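Local coordinates for anaphase-promoting complex subunit cut9 (Schizosaccharomyces pombe, PDB 2XPI), which serves as a subunit of the anaphase-promoting complex/cyclosome, the E3 ubiquitin ligase that controls progression through mitosis and G1, at residues R83-Y86 with L87-W90; D165-G168 with A169-L173; S362-L365 with V366-P370; D490-T493 with A494-F498; A534-D537 with A538-G542. All blocks are in the same frame, centred on the assembly; numbering follows the deposited sequence.

Overall arrangement
Each contact is a local one, about two turns of a helix, in three cases including the residues just before or after it, and together they sample the length of a chain built from tetratricopeptide (TPR) repeats. Contacts 1 and 2, in TPR 1 and TPR 3, belong to the half that mediates homodimerisation; their centres are about 33 Å apart. Contact 3 (TPR 8) and contacts 4 and 5 (TPR 12 and 13) lie in hcn1-binding repeats. Contact 3 is nearest the middle of the chain, about 45 Å from contact 1 and 46 Å from contact 5 (centres), whereas the centres of contacts 4 and 5 are about 15 Å apart. Bound gold cyanide ions lie about 10 Å from the L170 side chain and about 9 Å from that of R368.

Contact 1: residues R83-Y86 with L87-W90; sequences REDY and LRLW
E84 O accepts the backbone N-H of R88 at 3.0 Å, one of four i to i+4 bonds that open helix 83-96, the first helix of TPR 1. R83 O takes L87 N in the same way at 3.0 Å. The R88 side chain starts with CG anti to its carbonyl carbon (chi1 -67°) and runs extended to NE, back toward the start of the helix. Its NH1 meets D85 OD1 at 3.2 Å, near the edge of the guanidinium; the planes of the two groups are 54° apart and the N-H...O angle is 133°, so the hydrogen bond within this salt bridge is weak. E84 CB lies over one guanidinium face, offset toward the rim, 4.1 Å from NH1. NH2 turns to a second carboxylate, that of D119. A leucine in place of R88 would probably leave both D85 and D119 without their shared cation. R83 and L87 lie side by side, CG to CD2 4.1 Å; the R83 charge is paired with D267 of the second subunit, and L87 packs on Y263 of that subunit. The chemistry therefore divides: R88 ties the helix to its own chain, while R83 carries its charge across the dimer interface.

Contact 2: residues D165-G168 with A169-L173; sequences DWQG and ALNLL
The torsions of Q167 and N171 bring their amides together on one flank of helix 166-173. Q167 sends CG anti to its backbone N (chi1 176°) and then bends at chi2, while N171 has CG anti to its carbonyl carbon (chi1 -72°). The two side chains meet one turn apart and cross at about a right angle, with their amide planes inclined by 55°. Which end of each amide carries the oxygen is doubtful as modelled, so the proximity supports no assigned bond between them.

The firmer evidence is in the backbone and the cap. D165, at the N-cap, offers OD1 to G168 N at 2.9 Å, the donor lying above the carboxylate plane; this closes off one of the first N-H groups, which have no carbonyl a turn earlier in the helix to bind. D165 also uses its carbonyl O, which receives A169 N at 3.1 Å. The ladder continues with L170 N to W166 O at 3.1 Å, N171 N to Q167 O at 2.8 Å and L172 N to G168 O at 3.1 Å.

A169 touches L160 of helix 150-162, within TPR 3, and V209 of helix 198-212, in TPR 4. L172 leans on A156 of the former, L170 on V209 and the loop residue L213, and W166 on N212 and L213, so this short helix is sandwiched between its two helical neighbours.

Contact 3: residues S362-L365 with V366-P370; sequences SNDL and VDRHP
D364 and R368 stand side by side and point the same way on the last turn of helix 355-368, which closes TPR 8. Both hold CG between the backbone N and the carbonyl carbon (chi1 72° for D364, 71° for R368), and with this shared first torsion the two side chains run alongside each other across one i to i+4 step. The charged groups nevertheless do not dock: D364 OD1 is 3.9 Å from R368 NE, and the carboxylate and guanidinium planes are 64° apart. The oxygen sits well out of the guanidinium plane and no N-H points at it, which makes this a long salt bridge of charge attraction alone. What lies at the guanidinium edge, near its plane, is the carbonyl D364 O, 3.6 Å from NE; the same oxygen accepts R368 N at 3.0 Å. An arginine at the carboxyl end of a helix would be expected to suit the dipole there.

L365 and H369 meet differently. Their side chains lie at a slant to each other, and L365 CD2 comes to the edge of the imidazole, 4.0 Å from H369 CD2. H369 is the first residue to leave helical geometry, and P370, lacking an N-H, cannot extend the ladder. L365 touches A378 and V366 touches T375 and V379, all on helix 373-385. L365 O takes H369 N at 2.6 Å, and R368 N adds a weak bond to the same oxygen at 3.3 Å.

Contact 4: residues D490-T493 with A494-F498; sequences DMQT and AINHF
A backbone bond from I495 N to M491 O, 2.8 Å long, and another from A494 N to D490 O at 3.0 Å, with an N-H...O angle of 174°, set the first turn of helix 491-507 in TPR 12. The N-cap residue D490 strengthens that turn with both carboxylate oxygens: T493 OG1 donates to OD1 at 2.5 Å, and T493 N reaches OD2 at 3.3 Å, each from above the carboxylate plane. The cap thus binds one backbone N-H and one hydroxyl of the same residue.

T493 puts OG1 anti to its carbonyl carbon (chi1 -59°), which turns the hydroxyl to D490 and the methyl to the next turn. There CG2 approaches H497 CE1 at 3.6 Å, the two side chains lying side by side and pointing the same way. On the adjoining flank the Q492 and N496 amides are turned 77° apart, nearest at NE2 and ND2, 3.8 Å, so they pack without an assigned hydrogen bond. An alanine in place of N496 would probably leave the Q492 amide without this neighbour and freer to turn.

M491 and A494 pack on F486 of helix 475-487, while I495 presses on A525 and Y526 of helix 516-528. F498 touches N479 and N521, one from each of these helices, and an apolar side chain of another protein's chain, consistent with the hcn1-binding role of this region.

Contact 5: residues A534-D537 with A538-G542; sequences AAID and ALNQG
I536 and N540 meet through both backbone and side chain on helix 532-545 of TPR 13. N540 N donates to I536 O at 2.9 Å, with an N-H...O angle of 147°, so that carbonyl is satisfied by the ladder. The N540 side chain folds over the same turn, with CG anti to its carbonyl carbon (chi1 -81°), and brings ND2 to 3.5 Å from I536 CG2. That meeting is a van der Waals contact of the amide nitrogen with a methyl, with no hydrogen bond between them, and the two side chains are inclined to each other.

The other acceptors are accounted for in the same register. A534 O takes A538 N at 3.1 Å and D537 O takes Q541 N at 3.2 Å. One step on, A538 O receives G542 N at 2.9 Å. The bond from L539 N to A535 O is also present, though the place of that oxygen is less sure because it sits too close to a neighbour in the model. D537, an exposed residue, bonds here through its carbonyl.

Outside the turn, A535 touches Y526 and L539 touches A520 of helix 516-528, and I536 packs on V559 and Y560 of helix 550-562. The chemistry thus divides the work: between the two segments, the hydrogen bonds are all between peptide groups, while the small and branched apolar side chains join the TPR helices on the flanks.

Contact 1: residues R83-Y86 with L87-W90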
loop_
_atom_site.group_PDB
_atom_site.type_symbol
_atom_site.label_atom_id
_atom_site.label_comp_id
_atom_site.label_asym_id
_atom_site.label_seq_id
_atom_site.Cartn_x
_atom_site.Cartn_y
_atom_site.Cartn_z
ATOM N N ARG A 83 -4.258 -5.291 -33.943
ATOM C CA ARG A 83 -4.321 -6.144 -32.750
ATOM C C ARG A 83 -3.613 -5.510 -31.550
ATOM O O ARG A 83 -4.139 -5.496 -30.442
ATOM C CB ARG A 83 -3.732 -7.530 -33.008
ATOM C CG ARG A 83 -3.106 -8.146 -31.761
ATOM C CD ARG A 83 -3.291 -9.645 -31.715
ATOM N NE ARG A 83 -2.235 -10.342 -32.432
ATOM C CZ ARG A 83 -2.437 -11.315 -33.316
ATOM N NH1 ARG A 83 -3.659 -11.722 -33.594
ATOM N NH2 ARG A 83 -1.410 -11.888 -33.916
ATOM N N GLU A 84 -2.407 -5.004 -31.769
ATOM C CA GLU A 84 -1.687 -4.302 -30.727
ATOM C C GLU A 84 -2.553 -3.147 -30.200
ATOM O O GLU A 84 -2.493 -2.792 -29.015
ATOM C CB GLU A 84 -0.341 -3.795 -31.253
ATOM C CG GLU A 84 0.490 -4.855 -31.989
ATOM C CD GLU A 84 -0.025 -5.169 -33.407
ATOM O OE1 GLU A 84 -0.055 -4.248 -34.258
ATOM O OE2 GLU A 84 -0.390 -6.340 -33.676
ATOM N N ASP A 85 -3.381 -2.581 -31.072
ATOM C CA ASP A 85 -4.275 -1.506 -30.649
ATOM C C ASP A 85 -5.496 -1.954 -29.827
ATOM O O ASP A 85 -5.972 -1.205 -28.994
ATOM C CB ASP A 85 -4.671 -0.611 -31.827
ATOM C CG ASP A 85 -3.529 0.298 -32.280
ATOM O OD1 ASP A 85 -2.755 0.788 -31.407
ATOM O OD2 ASP A 85 -3.407 0.527 -33.504
ATOM N N TYR A 86 -6.002 -3.159 -30.044
ATOM C CA TYR A 86 -7.021 -3.701 -29.143
ATOM C C TYR A 86 -6.410 -4.071 -27.802
ATOM O O TYR A 86 -7.066 -3.957 -26.777
ATOM C CB TYR A 86 -7.678 -4.959 -29.710
ATOM C CG TYR A 86 -8.697 -4.700 -30.779
ATOM C CD1 TYR A 86 -8.476 -5.118 -32.088
ATOM C CD2 TYR A 86 -9.881 -4.036 -30.487
ATOM C CE1 TYR A 86 -9.406 -4.876 -33.077
ATOM C CE2 TYR A 86 -10.824 -3.795 -31.468
ATOM C CZ TYR A 86 -10.582 -4.214 -32.762
ATOM O OH TYR A 86 -11.518 -3.976 -33.740
ATOM N N LEU A 87 -5.171 -4.564 -27.826
ATOM C CA LEU A 87 -4.474 -4.973 -26.618
ATOM C C LEU A 87 -4.244 -3.770 -25.717
ATOM O O LEU A 87 -4.567 -3.792 -24.537
ATOM C CB LEU A 87 -3.138 -5.629 -26.980
ATOM C CG LEU A 87 -3.156 -7.165 -27.017
ATOM C CD1 LEU A 87 -4.474 -7.675 -27.540
ATOM C CD2 LEU A 87 -1.987 -7.735 -27.809
ATOM N N ARG A 88 -3.706 -2.711 -26.302
ATOM C CA ARG A 88 -3.435 -1.487 -25.582
ATOM C C ARG A 88 -4.674 -0.823 -25.001
ATOM O O ARG A 88 -4.680 -0.465 -23.833
ATOM C CB ARG A 88 -2.695 -0.517 -26.476
ATOM C CG ARG A 88 -1.328 -0.985 -26.829
ATOM C CD ARG A 88 -0.726 0.021 -27.727
ATOM N NE ARG A 88 0.619 -0.347 -28.118
ATOM C CZ ARG A 88 1.043 -0.271 -29.366
ATOM N NH1 ARG A 88 0.206 0.150 -30.306
ATOM N NH2 ARG A 88 2.283 -0.617 -29.671
ATOM N N LEU A 89 -5.716 -0.644 -25.801
ATOM C CA LEU A 89 -6.979 -0.169 -25.254
ATOM C C LEU A 89 -7.391 -1.003 -24.049
ATOM O O LEU A 89 -7.827 -0.477 -23.021
ATOM C CB LEU A 89 -8.065 -0.251 -26.297
ATOM C CG LEU A 89 -8.304 1.007 -27.135
ATOM C CD1 LEU A 89 -7.183 2.020 -27.030
ATOM C CD2 LEU A 89 -8.604 0.621 -28.599
ATOM N N TRP A 90 -7.231 -2.312 -24.180
ATOM C CA TRP A 90 -7.633 -3.247 -23.141
ATOM C C TRP A 90 -6.757 -3.108 -21.895
ATOM O O TRP A 90 -7.261 -3.028 -20.782
ATOM C CB TRP A 90 -7.594 -4.672 -23.698
ATOM C CG TRP A 90 -7.934 -5.748 -22.735
ATOM C CD1 TRP A 90 -8.536 -5.604 -21.522
ATOM C CD2 TRP A 90 -7.689 -7.149 -22.902
ATOM N NE1 TRP A 90 -8.678 -6.832 -20.917
ATOM C CE2 TRP A 90 -8.163 -7.798 -21.743
ATOM C CE3 TRP A 90 -7.129 -7.922 -23.926
ATOM C CZ2 TRP A 90 -8.093 -9.178 -21.578
ATOM C CZ3 TRP A 90 -7.053 -9.297 -23.755
ATOM C CH2 TRP A 90 -7.529 -9.907 -22.587
#

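Contact 2: residues D165-G168 with A169-L173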
loop_
_atom_site.group_PDB
_atom_site.type_symbol
_atom_site.label_atom_id
_atom_site.label_comp_id
_atom_site.label_asym_id
_atom_site.label_seq_id
_atom_site.Cartn_x
_atom_site.Cartn_y
_atom_site.Cartn_z
ATOM N N ASP A 165 16.658 4.309 -3.168
ATOM C CA ASP A 165 17.943 4.272 -3.833
ATOM C C ASP A 165 18.294 5.674 -4.320
ATOM O O ASP A 165 17.923 6.064 -5.425
ATOM C CB ASP A 165 17.882 3.301 -5.004
ATOM C CG ASP A 165 19.254 2.905 -5.502
ATOM O OD1 ASP A 165 20.196 3.732 -5.398
ATOM O OD2 ASP A 165 19.384 1.759 -5.997
ATOM N N TRP A 166 19.017 6.432 -3.501
ATOM C CA TRP A 166 19.176 7.861 -3.767
ATOM C C TRP A 166 20.225 8.166 -4.817
ATOM O O TRP A 166 20.031 9.046 -5.649
ATOM C CB TRP A 166 19.470 8.629 -2.486
ATOM C CG TRP A 166 18.489 8.354 -1.416
ATOM C CD1 TRP A 166 18.755 7.884 -0.166
ATOM C CD2 TRP A 166 17.073 8.513 -1.495
ATOM N NE1 TRP A 166 17.591 7.743 0.544
ATOM C CE2 TRP A 166 16.539 8.118 -0.250
ATOM C CE3 TRP A 166 16.200 8.939 -2.499
ATOM C CZ2 TRP A 166 15.169 8.137 0.021
ATOM C CZ3 TRP A 166 14.833 8.971 -2.225
ATOM C CH2 TRP A 166 14.336 8.572 -0.974
ATOM N N GLN A 167 21.337 7.445 -4.772
ATOM C CA GLN A 167 22.381 7.597 -5.777
ATOM C C GLN A 167 21.930 7.007 -7.120
ATOM O O GLN A 167 22.167 7.593 -8.169
ATOM C CB GLN A 167 23.694 6.964 -5.287
ATOM C CG GLN A 167 24.852 6.982 -6.290
ATOM C CD GLN A 167 25.108 8.359 -6.880
ATOM O OE1 GLN A 167 25.126 8.524 -8.107
ATOM N NE2 GLN A 167 25.299 9.359 -6.013
ATOM N N GLY A 168 21.267 5.857 -7.083
ATOM C CA GLY A 168 20.663 5.305 -8.282
ATOM C C GLY A 168 19.818 6.354 -8.984
ATOM O O GLY A 168 20.098 6.720 -10.133
ATOM N N ALA A 169 18.798 6.854 -8.281
ATOM C CA ALA A 169 17.909 7.883 -8.816
ATOM C C ALA A 169 18.672 9.082 -9.382
ATOM O O ALA A 169 18.285 9.649 -10.411
ATOM C CB ALA A 169 16.939 8.330 -7.760
ATOM N N LEU A 170 19.757 9.472 -8.720
ATOM C CA LEU A 170 20.543 10.608 -9.184
ATOM C C LEU A 170 21.354 10.282 -10.437
ATOM O O LEU A 170 21.495 11.135 -11.311
ATOM C CB LEU A 170 21.451 11.125 -8.077
ATOM C CG LEU A 170 21.173 12.534 -7.560
ATOM C CD1 LEU A 170 19.729 12.962 -7.809
ATOM C CD2 LEU A 170 21.528 12.624 -6.087
ATOM N N ASN A 171 21.891 9.063 -10.523
ATOM C CA ASN A 171 22.498 8.581 -11.772
ATOM C C ASN A 171 21.539 8.725 -12.965
ATOM O O ASN A 171 21.942 9.163 -14.041
ATOM C CB ASN A 171 22.940 7.112 -11.655
ATOM C CG ASN A 171 24.173 6.925 -10.765
ATOM O OD1 ASN A 171 25.016 7.822 -10.637
ATOM N ND2 ASN A 171 24.282 5.747 -10.148
ATOM N N LEU A 172 20.274 8.351 -12.761
ATOM C CA LEU A 172 19.260 8.411 -13.809
ATOM C C LEU A 172 18.773 9.824 -14.133
ATOM O O LEU A 172 18.544 10.146 -15.298
ATOM C CB LEU A 172 18.060 7.533 -13.451
ATOM C CG LEU A 172 18.081 6.110 -13.994
ATOM C CD1 LEU A 172 16.686 5.520 -13.965
ATOM C CD2 LEU A 172 18.641 6.111 -15.421
ATOM N N LEU A 173 18.601 10.656 -13.105
ATOM C CA LEU A 173 18.087 12.016 -13.280
ATOM C C LEU A 173 19.169 13.042 -13.601
ATOM O O LEU A 173 18.920 13.991 -14.337
ATOM C CB LEU A 173 17.366 12.471 -12.011
ATOM C CG LEU A 173 15.862 12.261 -11.812
ATOM C CD1 LEU A 173 15.294 11.323 -12.853
ATOM C CD2 LEU A 173 15.575 11.760 -10.385
#

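Contact 3: residues S362-L365 with V366-P370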
loop_
_atom_site.group_PDB
_atom_site.type_symbol
_atom_site.label_atom_id
_atom_site.label_comp_id
_atom_site.label_asym_id
_atom_site.label_seq_id
_atom_site.Cartn_x
_atom_site.Cartn_y
_atom_site.Cartn_z
ATOM N N SER A 362 -11.290 15.384 18.449
ATOM C CA SER A 362 -10.063 14.642 18.691
ATOM C C SER A 362 -10.360 13.145 18.691
ATOM O O SER A 362 -9.553 12.343 18.230
ATOM C CB SER A 362 -9.370 15.094 19.989
ATOM O OG SER A 362 -10.302 15.505 20.962
ATOM N N ASN A 363 -11.536 12.777 19.180
ATOM C CA ASN A 363 -11.846 11.366 19.346
ATOM C C ASN A 363 -12.128 10.627 18.053
ATOM O O ASN A 363 -11.658 9.504 17.877
ATOM C CB ASN A 363 -12.941 11.142 20.391
ATOM C CG ASN A 363 -12.394 11.198 21.810
ATOM O OD1 ASN A 363 -13.063 11.669 22.733
ATOM N ND2 ASN A 363 -11.152 10.740 21.986
ATOM N N ASP A 364 -12.861 11.233 17.127
ATOM C CA ASP A 364 -13.048 10.529 15.861
ATOM C C ASP A 364 -11.888 10.720 14.907
ATOM O O ASP A 364 -11.746 9.956 13.955
ATOM C CB ASP A 364 -14.409 10.789 15.191
ATOM C CG ASP A 364 -14.528 12.169 14.609
ATOM O OD1 ASP A 364 -14.624 12.300 13.362
ATOM O OD2 ASP A 364 -14.557 13.120 15.414
ATOM N N LEU A 365 -11.046 11.713 15.177
ATOM C CA LEU A 365 -9.804 11.850 14.433
ATOM C C LEU A 365 -8.845 10.716 14.806
ATOM O O LEU A 365 -8.259 10.081 13.925
ATOM C CB LEU A 365 -9.165 13.210 14.658
ATOM C CG LEU A 365 -9.686 14.413 13.867
ATOM C CD1 LEU A 365 -8.857 15.661 14.187
ATOM C CD2 LEU A 365 -9.634 14.136 12.395
ATOM N N VAL A 366 -8.692 10.420 16.094
ATOM C CA VAL A 366 -7.795 9.314 16.430
ATOM C C VAL A 366 -8.414 7.991 16.017
ATOM O O VAL A 366 -7.706 7.022 15.765
ATOM C CB VAL A 366 -7.353 9.259 17.908
ATOM C CG1 VAL A 366 -7.392 10.634 18.526
ATOM C CG2 VAL A 366 -8.190 8.274 18.671
ATOM N N ASP A 367 -9.736 7.956 15.923
ATOM C CA ASP A 367 -10.388 6.750 15.436
ATOM C C ASP A 367 -10.098 6.496 13.961
ATOM O O ASP A 367 -9.817 5.369 13.576
ATOM C CB ASP A 367 -11.896 6.779 15.671
ATOM C CG ASP A 367 -12.557 5.457 15.306
ATOM O OD1 ASP A 367 -13.715 5.470 14.828
ATOM O OD2 ASP A 367 -11.906 4.397 15.486
ATOM N N ARG A 368 -10.157 7.540 13.140
ATOM C CA ARG A 368 -10.060 7.359 11.688
ATOM C C ARG A 368 -8.720 7.790 11.084
ATOM O O ARG A 368 -8.369 7.354 9.992
ATOM C CB ARG A 368 -11.216 8.064 10.975
ATOM C CG ARG A 368 -11.118 9.570 10.991
ATOM C CD ARG A 368 -12.413 10.218 10.534
ATOM N NE ARG A 368 -13.565 9.411 10.921
ATOM C CZ ARG A 368 -14.586 9.141 10.111
ATOM N NH1 ARG A 368 -14.601 9.630 8.871
ATOM N NH2 ARG A 368 -15.599 8.386 10.532
ATOM N N HIS A 369 -7.973 8.640 11.784
ATOM C CA HIS A 369 -6.670 9.082 11.291
ATOM C C HIS A 369 -5.585 9.031 12.367
ATOM O O HIS A 369 -4.972 10.042 12.681
ATOM C CB HIS A 369 -6.747 10.503 10.744
ATOM C CG HIS A 369 -7.714 10.675 9.616
ATOM N ND1 HIS A 369 -7.528 10.091 8.379
ATOM C CD2 HIS A 369 -8.859 11.395 9.526
ATOM C CE1 HIS A 369 -8.525 10.436 7.582
ATOM N NE2 HIS A 369 -9.345 11.227 8.252
ATOM N N PRO A 370 -5.321 7.847 12.917
ATOM C CA PRO A 370 -4.305 7.787 13.971
ATOM C C PRO A 370 -2.914 8.050 13.401
ATOM O O PRO A 370 -1.963 8.302 14.130
ATOM C CB PRO A 370 -4.395 6.334 14.462
ATOM C CG PRO A 370 -5.623 5.738 13.787
ATOM C CD PRO A 370 -5.821 6.514 12.542
#

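Contact 4: residues D490-T493 with A494-F498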
loop_
_atom_site.group_PDB
_atom_site.type_symbol
_atom_site.label_atom_id
_atom_site.label_comp_id
_atom_site.label_asym_id
_atom_site.label_seq_id
_atom_site.Cartn_x
_atom_site.Cartn_y
_atom_site.Cartn_z
ATOM N N ASP A 490 8.181 54.532 30.501
ATOM C CA ASP A 490 7.435 55.357 29.572
ATOM C C ASP A 490 5.950 55.100 29.747
ATOM O O ASP A 490 5.314 54.441 28.915
ATOM C CB ASP A 490 7.859 55.043 28.143
ATOM C CG ASP A 490 7.351 56.071 27.149
ATOM O OD1 ASP A 490 7.688 55.944 25.949
ATOM O OD2 ASP A 490 6.624 57.005 27.574
ATOM N N MET A 491 5.402 55.607 30.843
ATOM C CA MET A 491 4.016 55.354 31.161
ATOM C C MET A 491 3.098 55.870 30.061
ATOM O O MET A 491 2.120 55.210 29.691
ATOM C CB MET A 491 3.672 55.956 32.516
ATOM C CG MET A 491 4.454 55.310 33.633
ATOM S SD MET A 491 4.328 53.520 33.499
ATOM C CE MET A 491 5.727 52.964 34.481
ATOM N N GLN A 492 3.422 57.037 29.522
ATOM C CA GLN A 492 2.584 57.635 28.496
ATOM C C GLN A 492 2.411 56.694 27.313
ATOM O O GLN A 492 1.279 56.379 26.923
ATOM C CB GLN A 492 3.136 58.978 28.038
ATOM C CG GLN A 492 2.328 59.602 26.916
ATOM C CD GLN A 492 0.864 59.826 27.284
ATOM O OE1 GLN A 492 0.391 59.377 28.332
ATOM N NE2 GLN A 492 0.139 60.533 26.417
ATOM N N THR A 493 3.529 56.236 26.757
ATOM C CA THR A 493 3.501 55.264 25.665
ATOM C C THR A 493 2.763 53.967 26.061
ATOM O O THR A 493 1.880 53.493 25.338
ATOM C CB THR A 493 4.922 54.961 25.151
ATOM O OG1 THR A 493 5.526 56.183 24.691
ATOM C CG2 THR A 493 4.893 53.936 24.010
ATOM N N ALA A 494 3.101 53.407 27.221
ATOM C CA ALA A 494 2.336 52.278 27.746
ATOM C C ALA A 494 0.824 52.519 27.694
ATOM O O ALA A 494 0.093 51.664 27.236
ATOM C CB ALA A 494 2.776 51.923 29.156
ATOM N N ILE A 495 0.350 53.675 28.157
ATOM C CA ILE A 495 -1.089 53.948 28.159
ATOM C C ILE A 495 -1.642 53.949 26.742
ATOM O O ILE A 495 -2.720 53.405 26.484
ATOM C CB ILE A 495 -1.409 55.295 28.833
ATOM C CG1 ILE A 495 -1.463 55.126 30.351
ATOM C CG2 ILE A 495 -2.720 55.874 28.312
ATOM C CD1 ILE A 495 -1.067 56.374 31.104
ATOM N N ASN A 496 -0.899 54.556 25.819
ATOM C CA ASN A 496 -1.336 54.615 24.427
ATOM C C ASN A 496 -1.464 53.218 23.830
ATOM O O ASN A 496 -2.431 52.904 23.134
ATOM C CB ASN A 496 -0.382 55.472 23.592
ATOM C CG ASN A 496 -0.278 56.906 24.105
ATOM O OD1 ASN A 496 0.746 57.562 23.916
ATOM N ND2 ASN A 496 -1.337 57.398 24.752
ATOM N N HIS A 497 -0.482 52.372 24.117
ATOM C CA HIS A 497 -0.501 51.014 23.616
ATOM C C HIS A 497 -1.648 50.207 24.205
ATOM O O HIS A 497 -2.409 49.591 23.462
ATOM C CB HIS A 497 0.844 50.338 23.849
ATOM C CG HIS A 497 1.870 50.703 22.825
ATOM N ND1 HIS A 497 3.212 50.817 23.118
ATOM C CD2 HIS A 497 1.747 50.982 21.504
ATOM C CE1 HIS A 497 3.872 51.146 22.020
ATOM N NE2 HIS A 497 3.008 51.248 21.027
ATOM N N PHE A 498 -1.788 50.214 25.525
ATOM C CA PHE A 498 -2.939 49.569 26.156
ATOM C C PHE A 498 -4.285 50.060 25.639
ATOM O O PHE A 498 -5.190 49.254 25.401
ATOM C CB PHE A 498 -2.889 49.726 27.664
ATOM C CG PHE A 498 -1.677 49.124 28.275
ATOM C CD1 PHE A 498 -1.201 47.909 27.824
ATOM C CD2 PHE A 498 -1.004 49.771 29.287
ATOM C CE1 PHE A 498 -0.095 47.351 28.378
ATOM C CE2 PHE A 498 0.105 49.212 29.841
ATOM C CZ PHE A 498 0.563 48.003 29.388
#

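Contact 5: residues A534-D537 with A538-G542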
loop_
_atom_site.group_PDB
_atom_site.type_symbol
_atom_site.label_atom_id
_atom_site.label_comp_id
_atom_site.label_asym_id
_atom_site.label_seq_id
_atom_site.Cartn_x
_atom_site.Cartn_y
_atom_site.Cartn_z
ATOM N N ALA A 534 -8.596 57.352 37.127
ATOM C CA ALA A 534 -8.516 56.592 35.885
ATOM C C ALA A 534 -7.985 55.192 36.172
ATOM O O ALA A 534 -8.336 54.232 35.479
ATOM C CB ALA A 534 -7.638 57.309 34.853
ATOM N N ALA A 535 -7.136 55.082 37.191
ATOM C CA ALA A 535 -6.587 53.793 37.592
ATOM C C ALA A 535 -7.670 52.917 38.216
ATOM O O ALA A 535 -7.775 51.738 37.892
ATOM C CB ALA A 535 -5.457 53.976 38.555
ATOM N N ILE A 536 -8.467 53.490 39.119
ATOM C CA ILE A 536 -9.507 52.730 39.764
ATOM C C ILE A 536 -10.429 52.196 38.680
ATOM O O ILE A 536 -10.717 51.001 38.626
ATOM C CB ILE A 536 -10.320 53.587 40.747
ATOM C CG1 ILE A 536 -9.543 53.802 42.048
ATOM C CG2 ILE A 536 -11.640 52.915 41.065
ATOM C CD1 ILE A 536 -9.096 52.517 42.701
ATOM N N ASP A 537 -10.878 53.085 37.802
ATOM C CA ASP A 537 -11.824 52.687 36.791
ATOM C C ASP A 537 -11.296 51.521 35.936
ATOM O O ASP A 537 -12.045 50.573 35.645
ATOM C CB ASP A 537 -12.215 53.860 35.906
ATOM C CG ASP A 537 -13.200 53.454 34.827
ATOM O OD1 ASP A 537 -14.386 53.215 35.172
ATOM O OD2 ASP A 537 -12.794 53.350 33.644
ATOM N N ALA A 538 -10.021 51.594 35.542
ATOM C CA ALA A 538 -9.408 50.557 34.706
ATOM C C ALA A 538 -9.148 49.263 35.467
ATOM O O ALA A 538 -9.396 48.179 34.946
ATOM C CB ALA A 538 -8.127 51.053 34.074
ATOM N N LEU A 539 -8.642 49.379 36.693
ATOM C CA LEU A 539 -8.375 48.213 37.528
ATOM C C LEU A 539 -9.654 47.457 37.732
ATOM O O LEU A 539 -9.649 46.232 37.808
ATOM C CB LEU A 539 -7.846 48.609 38.913
ATOM C CG LEU A 539 -6.340 48.730 39.135
ATOM C CD1 LEU A 539 -5.595 47.626 38.387
ATOM C CD2 LEU A 539 -5.890 50.064 38.673
ATOM N N ASN A 540 -10.741 48.213 37.852
ATOM C CA ASN A 540 -12.059 47.670 38.121
ATOM C C ASN A 540 -12.546 46.843 36.960
ATOM O O ASN A 540 -13.144 45.777 37.139
ATOM C CB ASN A 540 -13.066 48.798 38.369
ATOM C CG ASN A 540 -12.996 49.338 39.776
ATOM O OD1 ASN A 540 -12.199 48.869 40.585
ATOM N ND2 ASN A 540 -13.832 50.330 40.082
ATOM N N GLN A 541 -12.313 47.371 35.764
ATOM C CA GLN A 541 -12.779 46.741 34.554
ATOM C C GLN A 541 -11.921 45.489 34.358
ATOM O O GLN A 541 -12.372 44.490 33.802
ATOM C CB GLN A 541 -12.682 47.722 33.386
ATOM C CG GLN A 541 -13.080 47.142 32.039
ATOM C CD GLN A 541 -14.577 47.143 31.834
ATOM O OE1 GLN A 541 -15.271 48.028 32.349
ATOM N NE2 GLN A 541 -15.091 46.150 31.089
ATOM N N GLY A 542 -10.688 45.533 34.851
ATOM C CA GLY A 542 -9.851 44.351 34.880
ATOM C C GLY A 542 -10.505 43.295 35.748
ATOM O O GLY A 542 -10.834 42.207 35.291
#